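Local atomic coordinates of glucose-6-phosphate dehydrogenase (PDB entry 5AQ1), a protein that catalyses the NADP-dependent oxidation of glucose 6-phosphate to 6-phosphogluconolactone, the first step of the pentose phosphate pathway. Residues 372-377 and 399-404; 245-250 and 363-368; 395-400 and 407-412. All coordinates share one frame; numbering follows the deposited sequence.

All three contacts belong to one mixed sheet of the C-terminal domain, in which strand 373-380 lies between strands 240-248 and 395-401. Contacts 1 and 2, whose centres are about 11 Å apart, are joined by backbone pairs such as Leu-373 O to Lys-248 N at 2.8 Å, a probable hydrogen bond. Both reach glucose 6-phosphate: contact 1 at its phosphate, contact 2 at the O3 and O4 hydroxyls. Contact 3 shares Arg-399 and Ala-400 with contact 1, centre to centre about 12 Å, and carries the sheet toward the second subunit. It lies about 20 Å from contact 2 between centres, and its Arg-399 side chain is about 11 Å from the substrate between nearest atoms.

Contact 1: residues 372-377 and 399-404; sequences RLLDIR and RAQPSE. With BG6 (6-O-phosphono-beta-D-glucopyranose), chain F.
Leu-374 faces both Ala-400 and Gln-401 in a classic beta bulge, formed where strands 373-380 and 395-401 run antiparallel in the mixed sheet of the C-terminal domain. The carbonyl oxygen Leu-374 O accepts Ala-400 N at 2.9 Å and, more weakly, Gln-401 N, while Leu-374 N donates to Gln-401 O at 2.9 Å. The extra residue shifts the register by one before Asp-375 pairs with Arg-399.

The tight part is the buried face around Leu-374. Its CD2 methyl packs 3.7 Å from Ala-400 CB, the alanine's single methyl, and Leu-274 of helix 264-282 and Tyr-212 also pack on this leucine. Toward the more exposed turn the fit is looser: Leu-373 CD1 and Pro-402 CD are 4.4 Å apart, although Leu-373 CD1 also lies against the aliphatic Arg-399 CD at 3.8 Å. Arg-399 suits this place because a bend at chi3 (65°) lets NE and NH2 hydrogen-bond Pro-402 O and Ser-403 O, bracing the turn that follows the cis peptide bond before Pro-402.

At the substrate end the Arg-372 guanidinium stacks on the Gln-401 amide, the planes 26° apart and the two side chains crossing at about a right angle. Gln-401 sets CG between its backbone N and carbonyl carbon and then extends toward the phosphate. Lys-215 NZ donates to its OE1, which fixes the rotation of the amide and turns NE2 to the sugar phosphate. Arg-372 NH2 stands 3.6 Å from BG6 O3P, near enough for its charge probably to favour the anion. Gln-401 NE2 bonds the phosphate directly, donating to BG6 O1P at 2.9 Å with an N-H...O angle of 158°.

Contact 2: residues 245-250 and 363-368; sequences ITFKEK and IRAGKA. With BG6 (6-O-phosphono-beta-D-glucopyranose), chain F.
The guanidinium of Arg-364 has Lys-248 CE over one face and Thr-246 OG1 at its edge, while the Phe-247 ring has Gly-366 N and the substrate's O4 near its plane and Ala-365 CB approaching obliquely. Arg-364 NE donates to Thr-246 OG1 at 2.8 Å, almost straight at 170° and in the guanidinium plane. Its CG lies between backbone N and carbonyl carbon (chi1 55°), and the chain then runs extended alongside the threonine, whose CG2 methyl touches NE. Lys-248 brings a like charge close by, but its NZ is paired with Glu-371.

The strands pair in parallel: Arg-364 N donates to Ile-245 O at 2.8 Å, Gly-366 N to Phe-247 O at 3.0 Å. On the face opposite Arg-364 apolar groups meet: Ile-245 CD1 and Ile-363 CD1 at 3.7 Å, and Phe-247 CD1 and Ala-365 CB at 3.8 Å. Helix 264-282 packs over Ile-363 and Ala-365.

Glu-249 and Lys-367 run side by side toward the sugar. The bend at the end of Lys-367 (chi4 -86°) turns NZ to the syn lone pair of Glu-249 OE1, a salt bridge of 2.7 Å. Glu-249 OE2 accepts the O4 hydroxyl of BG6 at 2.6 Å, and Lys-367 NZ donates to both O4 and O3. Parallel strands thus deliver, just beyond their ends, a carboxylate and an ammonium that help grip the sugar in the glucose 6-phosphate pocket.

Contact 3: residues 395-400 and 407-412; sequences ELVIRA and YLKLTA
With chi1 at 56°, Tyr-407 holds CG between its backbone N and carbonyl carbon and lays its ring over Val-397, whose CG1 stands opposite its own backbone N (chi1 -177°). The resulting CH-pi contact puts Val-397 CB 3.7 Å from the Tyr-407 ring centroid, 17° off the ring normal. Valine suits the place because both its methyls come against the ring, CG1 at the CZ-OH end and CG2 near CE2, with CB over the face. Arg-399 approaches the same ring obliquely, its NH1 3.7 Å from Tyr-407 CE1, although the polar end of this arginine is held mainly by Ser-403 O.

Beneath these side chains is a beta hairpin. The pairs Val-397/Tyr-407 and Glu-395/Lys-409 each exchange two backbone hydrogen bonds, among them Val-397 N to Tyr-407 O at 2.8 Å and Lys-409 N to Glu-395 O at 2.7 Å. Between them Leu-396 and Leu-408 face the other side of the sheet, where Leu-408 packs on Val-230 of the second subunit. Farther along, Thr-411 N donates to Asn-228 OD1 of that subunit.

Lys-409 runs beside Glu-395, its chain, bent at chi3, placing CD 3.4 Å from Glu-395 OE1, yet Lys-409 NZ to Glu-395 OE1 is a long ion pair at 3.7 Å. The buried carboxylate relies on other partners: Arg-377 bonds to OE1, and Tyr-506 OH and Gln-379 NE2 to OE2. The long ion pair is thus probably a supplement to those stronger bonds, while four backbone bonds and the valine-tyrosine contact join the strands.

Contact 1: residues 372-377 and 399-404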
# COMPACT_ATOMS: atom_id res chain seq x y z
N ARG B 372 9.00 -4.82 -37.07
CA ARG B 372 7.70 -5.35 -36.69
C ARG B 372 7.73 -5.59 -35.18
O ARG B 372 8.61 -6.28 -34.68
CB ARG B 372 7.42 -6.65 -37.43
CG ARG B 372 6.10 -7.30 -37.03
CD ARG B 372 5.53 -8.15 -38.16
NE ARG B 372 4.26 -8.76 -37.78
CZ ARG B 372 4.13 -9.91 -37.12
NH1 ARG B 372 5.20 -10.62 -36.74
NH2 ARG B 372 2.91 -10.37 -36.83
N LEU B 373 6.77 -5.01 -34.47
CA LEU B 373 6.73 -5.14 -33.01
C LEU B 373 5.33 -4.93 -32.46
O LEU B 373 4.59 -4.05 -32.91
CB LEU B 373 7.68 -4.14 -32.35
CG LEU B 373 7.75 -4.18 -30.81
CD1 LEU B 373 8.31 -5.50 -30.32
CD2 LEU B 373 8.59 -3.02 -30.30
N LEU B 374 4.98 -5.75 -31.48
CA LEU B 374 3.84 -5.50 -30.61
C LEU B 374 4.30 -5.78 -29.19
O LEU B 374 4.53 -6.94 -28.83
CB LEU B 374 2.65 -6.39 -30.96
CG LEU B 374 1.40 -6.23 -30.09
CD1 LEU B 374 0.78 -4.86 -30.26
CD2 LEU B 374 0.39 -7.32 -30.42
N ASP B 375 4.47 -4.73 -28.39
CA ASP B 375 4.83 -4.93 -26.98
C ASP B 375 4.11 -3.99 -26.03
O ASP B 375 3.59 -2.94 -26.42
CB ASP B 375 6.36 -4.93 -26.78
CG ASP B 375 7.00 -3.54 -26.84
OD1 ASP B 375 6.29 -2.52 -27.04
OD2 ASP B 375 8.24 -3.46 -26.69
N ILE B 376 4.09 -4.41 -24.77
CA ILE B 376 3.48 -3.67 -23.68
C ILE B 376 4.60 -3.41 -22.69
O ILE B 376 5.33 -4.33 -22.32
CB ILE B 376 2.37 -4.50 -23.01
CG1 ILE B 376 1.27 -4.85 -24.02
CG2 ILE B 376 1.78 -3.76 -21.82
CD1 ILE B 376 0.45 -6.05 -23.63
N ARG B 377 4.74 -2.15 -22.27
CA ARG B 377 5.77 -1.79 -21.29
C ARG B 377 5.15 -1.09 -20.09
O ARG B 377 4.63 0.02 -20.20
CB ARG B 377 6.83 -0.91 -21.95
CG ARG B 377 7.74 -1.68 -22.89
CD ARG B 377 8.49 -0.77 -23.83
NE ARG B 377 9.35 -1.52 -24.76
CZ ARG B 377 10.54 -2.04 -24.45
NH1 ARG B 377 11.05 -1.90 -23.24
NH2 ARG B 377 11.22 -2.70 -25.37
N ARG B 399 6.06 -8.84 -24.70
CA ARG B 399 6.19 -8.77 -26.16
C ARG B 399 5.36 -9.88 -26.79
O ARG B 399 5.65 -11.06 -26.62
CB ARG B 399 7.66 -8.91 -26.58
CG ARG B 399 7.88 -8.66 -28.06
CD ARG B 399 9.35 -8.67 -28.45
NE ARG B 399 9.96 -9.99 -28.26
CZ ARG B 399 11.07 -10.24 -27.56
NH1 ARG B 399 11.75 -9.27 -26.97
NH2 ARG B 399 11.51 -11.50 -27.47
N ALA B 400 4.31 -9.49 -27.51
CA ALA B 400 3.41 -10.46 -28.14
C ALA B 400 3.97 -10.97 -29.46
O ALA B 400 3.72 -12.12 -29.83
CB ALA B 400 2.04 -9.84 -28.35
N GLN B 401 4.72 -10.12 -30.16
CA GLN B 401 5.40 -10.52 -31.39
C GLN B 401 6.48 -9.49 -31.78
O GLN B 401 6.34 -8.31 -31.47
CB GLN B 401 4.40 -10.66 -32.54
CG GLN B 401 3.86 -9.34 -33.08
CD GLN B 401 2.48 -9.44 -33.69
OE1 GLN B 401 1.81 -10.48 -33.60
NE2 GLN B 401 2.03 -8.35 -34.31
N PRO B 402 7.55 -9.92 -32.44
CA PRO B 402 7.84 -11.32 -32.71
C PRO B 402 8.49 -11.97 -31.50
O PRO B 402 8.76 -11.30 -30.51
CB PRO B 402 8.85 -11.24 -33.85
CG PRO B 402 9.60 -9.99 -33.57
CD PRO B 402 8.59 -9.04 -32.99
N SER B 403 8.74 -13.28 -31.59
CA SER B 403 9.45 -14.02 -30.55
C SER B 403 8.85 -13.71 -29.18
O SER B 403 9.50 -13.11 -28.32
CB SER B 403 10.94 -13.68 -30.59
OG SER B 403 11.65 -14.42 -29.62
N GLU B 404 7.61 -14.13 -29.00
CA GLU B 404 6.82 -13.76 -27.81
C GLU B 404 7.54 -14.08 -26.51
O GLU B 404 8.11 -15.16 -26.34
CB GLU B 404 5.41 -14.38 -27.82
CG GLU B 404 5.27 -15.74 -28.47
CD GLU B 404 4.98 -15.66 -29.96
OE1 GLU B 404 3.83 -15.37 -30.34
OE2 GLU B 404 5.91 -15.89 -30.76
C1 BG6 F . -5.35 -5.87 -39.10
C2 BG6 F . -5.18 -4.45 -39.63
O1 BG6 F . -6.50 -5.95 -38.24
O5 BG6 F . -4.19 -6.26 -38.37
C3 BG6 F . -3.93 -4.38 -40.48
O2 BG6 F . -6.32 -4.06 -40.39
C4 BG6 F . -2.74 -4.84 -39.65
O3 BG6 F . -3.69 -3.05 -40.96
C5 BG6 F . -2.99 -6.25 -39.15
O4 BG6 F . -1.55 -4.77 -40.43
C6 BG6 F . -1.82 -6.77 -38.33
O6 BG6 F . -2.14 -8.02 -37.72
P BG6 F . -0.98 -8.94 -37.09
O1P BG6 F . -0.25 -8.03 -36.12
O2P BG6 F . -1.71 -10.06 -36.41
O3P BG6 F . -0.17 -9.35 -38.30
O HOH W 1 3.25 -5.71 -34.97

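Contact 2: residues 245-250 and 363-368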
# COMPACT_ATOMS: atom_id res chain seq x y z
N ILE B 245 1.98 1.20 -24.88
CA ILE B 245 1.51 0.13 -25.76
C ILE B 245 1.94 0.48 -27.18
O ILE B 245 1.58 1.54 -27.70
CB ILE B 245 -0.02 -0.04 -25.68
CG1 ILE B 245 -0.45 -0.35 -24.24
CG2 ILE B 245 -0.48 -1.16 -26.60
CD1 ILE B 245 -1.94 -0.24 -23.99
N THR B 246 2.70 -0.42 -27.80
CA THR B 246 3.39 -0.12 -29.06
C THR B 246 3.06 -1.12 -30.18
O THR B 246 3.12 -2.33 -29.98
CB THR B 246 4.91 -0.11 -28.85
OG1 THR B 246 5.23 0.88 -27.87
CG2 THR B 246 5.64 0.20 -30.15
N PHE B 247 2.75 -0.58 -31.35
CA PHE B 247 2.52 -1.36 -32.56
C PHE B 247 3.41 -0.80 -33.66
O PHE B 247 3.36 0.39 -33.96
CB PHE B 247 1.04 -1.27 -32.96
CG PHE B 247 0.73 -1.78 -34.34
CD1 PHE B 247 0.81 -0.94 -35.44
CD2 PHE B 247 0.34 -3.10 -34.54
CE1 PHE B 247 0.52 -1.40 -36.71
CE2 PHE B 247 0.05 -3.56 -35.82
CZ PHE B 247 0.13 -2.71 -36.90
N LYS B 248 4.24 -1.66 -34.25
CA LYS B 248 5.08 -1.27 -35.39
C LYS B 248 5.00 -2.32 -36.48
O LYS B 248 4.88 -3.52 -36.20
CB LYS B 248 6.53 -1.13 -34.97
CG LYS B 248 6.80 -0.17 -33.83
CD LYS B 248 8.30 -0.01 -33.68
CE LYS B 248 8.69 0.72 -32.41
NZ LYS B 248 10.17 0.64 -32.23
N GLU B 249 5.07 -1.87 -37.73
CA GLU B 249 5.15 -2.76 -38.88
C GLU B 249 6.15 -2.19 -39.87
O GLU B 249 6.29 -0.96 -39.98
CB GLU B 249 3.78 -2.90 -39.56
CG GLU B 249 2.89 -3.97 -38.95
CD GLU B 249 1.54 -4.07 -39.63
OE1 GLU B 249 1.20 -3.18 -40.45
OE2 GLU B 249 0.79 -5.02 -39.34
N LYS B 250 6.84 -3.07 -40.58
CA LYS B 250 7.73 -2.66 -41.66
C LYS B 250 6.93 -2.41 -42.93
O LYS B 250 7.24 -1.51 -43.70
CB LYS B 250 8.80 -3.72 -41.92
CG LYS B 250 9.66 -4.04 -40.71
CD LYS B 250 10.88 -4.86 -41.10
CE LYS B 250 12.00 -3.98 -41.64
NZ LYS B 250 13.03 -4.76 -42.38
N ILE B 363 -0.13 5.29 -26.19
CA ILE B 363 -0.49 4.35 -27.24
C ILE B 363 0.20 4.79 -28.52
O ILE B 363 0.01 5.93 -28.95
CB ILE B 363 -2.01 4.33 -27.52
CG1 ILE B 363 -2.83 4.28 -26.22
CG2 ILE B 363 -2.37 3.17 -28.45
CD1 ILE B 363 -2.86 2.93 -25.55
N ARG B 364 1.01 3.92 -29.11
CA ARG B 364 1.61 4.25 -30.40
C ARG B 364 1.49 3.11 -31.41
O ARG B 364 1.55 1.93 -31.07
CB ARG B 364 3.07 4.70 -30.23
CG ARG B 364 3.96 3.72 -29.50
CD ARG B 364 5.35 4.30 -29.35
NE ARG B 364 6.30 3.26 -28.97
CZ ARG B 364 7.61 3.29 -29.23
NH1 ARG B 364 8.16 4.32 -29.87
NH2 ARG B 364 8.37 2.27 -28.84
N ALA B 365 1.29 3.51 -32.66
CA ALA B 365 1.04 2.57 -33.74
C ALA B 365 1.48 3.20 -35.05
O ALA B 365 1.12 4.34 -35.35
CB ALA B 365 -0.44 2.21 -33.80
N GLY B 366 2.28 2.47 -35.82
CA GLY B 366 2.74 2.97 -37.11
C GLY B 366 3.08 1.88 -38.10
O GLY B 366 3.50 0.79 -37.71
N LYS B 367 2.87 2.18 -39.37
CA LYS B 367 3.32 1.33 -40.47
C LYS B 367 4.53 1.99 -41.12
O LYS B 367 4.80 3.17 -40.87
CB LYS B 367 2.18 1.12 -41.48
CG LYS B 367 1.05 0.24 -40.97
CD LYS B 367 -0.07 0.09 -41.99
CE LYS B 367 -1.21 -0.78 -41.47
NZ LYS B 367 -0.99 -2.24 -41.71
N ALA B 368 5.25 1.23 -41.94
CA ALA B 368 6.48 1.71 -42.59
C ALA B 368 7.52 2.19 -41.57
O ALA B 368 8.12 3.25 -41.74
CB ALA B 368 6.16 2.80 -43.60
C1 BG6 F . -5.35 -5.87 -39.10
C2 BG6 F . -5.18 -4.45 -39.63
O1 BG6 F . -6.50 -5.95 -38.24
O5 BG6 F . -4.19 -6.26 -38.37
C3 BG6 F . -3.93 -4.38 -40.48
O2 BG6 F . -6.32 -4.06 -40.39
C4 BG6 F . -2.74 -4.84 -39.65
O3 BG6 F . -3.69 -3.05 -40.96
C5 BG6 F . -2.99 -6.25 -39.15
O4 BG6 F . -1.55 -4.77 -40.43
C6 BG6 F . -1.82 -6.77 -38.33
O6 BG6 F . -2.14 -8.02 -37.72
P BG6 F . -0.98 -8.94 -37.09
O1P BG6 F . -0.25 -8.03 -36.12
O2P BG6 F . -1.71 -10.06 -36.41
O3P BG6 F . -0.17 -9.35 -38.30

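Contact 3: residues 395-400 and 407-412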
# COMPACT_ATOMS: atom_id res chain seq x y z
N GLU B 395 10.91 -2.12 -15.31
CA GLU B 395 9.96 -2.18 -16.41
C GLU B 395 9.55 -3.62 -16.66
O GLU B 395 10.40 -4.49 -16.83
CB GLU B 395 10.59 -1.58 -17.67
CG GLU B 395 9.61 -0.98 -18.64
CD GLU B 395 10.27 -0.56 -19.94
OE1 GLU B 395 11.00 -1.38 -20.53
OE2 GLU B 395 10.08 0.60 -20.36
N LEU B 396 8.24 -3.88 -16.64
CA LEU B 396 7.72 -5.15 -17.09
C LEU B 396 7.43 -5.03 -18.58
O LEU B 396 6.70 -4.13 -19.00
CB LEU B 396 6.45 -5.54 -16.34
CG LEU B 396 5.82 -6.89 -16.70
CD1 LEU B 396 6.76 -8.04 -16.40
CD2 LEU B 396 4.50 -7.05 -15.96
N VAL B 397 8.01 -5.93 -19.37
CA VAL B 397 7.83 -5.92 -20.81
C VAL B 397 7.13 -7.20 -21.25
O VAL B 397 7.63 -8.29 -21.00
CB VAL B 397 9.18 -5.81 -21.53
CG1 VAL B 397 8.99 -5.72 -23.04
CG2 VAL B 397 9.95 -4.60 -21.01
N ILE B 398 5.96 -7.05 -21.86
CA ILE B 398 5.27 -8.16 -22.50
C ILE B 398 5.35 -7.95 -24.01
O ILE B 398 4.80 -6.98 -24.53
CB ILE B 398 3.79 -8.24 -22.07
CG1 ILE B 398 3.68 -8.50 -20.57
CG2 ILE B 398 3.06 -9.33 -22.85
CD1 ILE B 398 2.37 -8.05 -19.97
N ARG B 399 6.06 -8.84 -24.70
CA ARG B 399 6.19 -8.77 -26.16
C ARG B 399 5.36 -9.88 -26.79
O ARG B 399 5.65 -11.06 -26.62
CB ARG B 399 7.66 -8.91 -26.58
CG ARG B 399 7.88 -8.66 -28.06
CD ARG B 399 9.35 -8.67 -28.45
NE ARG B 399 9.96 -9.99 -28.26
CZ ARG B 399 11.07 -10.24 -27.56
NH1 ARG B 399 11.75 -9.27 -26.97
NH2 ARG B 399 11.51 -11.50 -27.47
N ALA B 400 4.31 -9.49 -27.51
CA ALA B 400 3.41 -10.46 -28.14
C ALA B 400 3.97 -10.97 -29.46
O ALA B 400 3.72 -12.12 -29.83
CB ALA B 400 2.04 -9.84 -28.35
N TYR B 407 9.40 -10.27 -19.86
CA TYR B 407 10.58 -10.07 -19.03
C TYR B 407 10.48 -8.82 -18.16
O TYR B 407 9.79 -7.85 -18.49
CB TYR B 407 11.87 -10.06 -19.86
CG TYR B 407 11.93 -9.06 -21.00
CD1 TYR B 407 11.42 -9.38 -22.26
CD2 TYR B 407 12.52 -7.82 -20.84
CE1 TYR B 407 11.49 -8.48 -23.32
CE2 TYR B 407 12.60 -6.91 -21.88
CZ TYR B 407 12.08 -7.24 -23.12
OH TYR B 407 12.16 -6.34 -24.15
N LEU B 408 11.18 -8.87 -17.02
CA LEU B 408 11.18 -7.81 -16.03
C LEU B 408 12.57 -7.18 -15.95
O LEU B 408 13.53 -7.82 -15.50
CB LEU B 408 10.78 -8.37 -14.67
CG LEU B 408 10.78 -7.41 -13.49
CD1 LEU B 408 9.74 -6.31 -13.69
CD2 LEU B 408 10.52 -8.18 -12.20
N LYS B 409 12.68 -5.93 -16.40
CA LYS B 409 13.95 -5.22 -16.38
C LYS B 409 14.17 -4.64 -14.99
O LYS B 409 13.30 -3.94 -14.46
CB LYS B 409 13.95 -4.09 -17.40
CG LYS B 409 13.77 -4.56 -18.84
CD LYS B 409 13.59 -3.39 -19.79
CE LYS B 409 14.91 -2.69 -20.07
NZ LYS B 409 14.72 -1.52 -20.98
N LEU B 410 15.33 -4.92 -14.41
CA LEU B 410 15.68 -4.39 -13.10
C LEU B 410 17.18 -4.14 -12.99
O LEU B 410 17.95 -4.47 -13.89
CB LEU B 410 15.18 -5.32 -11.98
CG LEU B 410 15.16 -6.84 -12.18
CD1 LEU B 410 16.53 -7.38 -12.53
CD2 LEU B 410 14.63 -7.52 -10.93
N THR B 411 17.58 -3.52 -11.88
CA THR B 411 18.98 -3.22 -11.61
C THR B 411 19.60 -4.30 -10.72
O THR B 411 18.95 -4.80 -9.79
CB THR B 411 19.11 -1.84 -10.94
OG1 THR B 411 18.61 -0.84 -11.84
CG2 THR B 411 20.57 -1.53 -10.61
N ALA B 412 20.84 -4.67 -11.03
CA ALA B 412 21.57 -5.66 -10.25
C ALA B 412 23.03 -5.25 -10.16
O ALA B 412 23.50 -4.38 -10.90
CB ALA B 412 21.44 -7.03 -10.88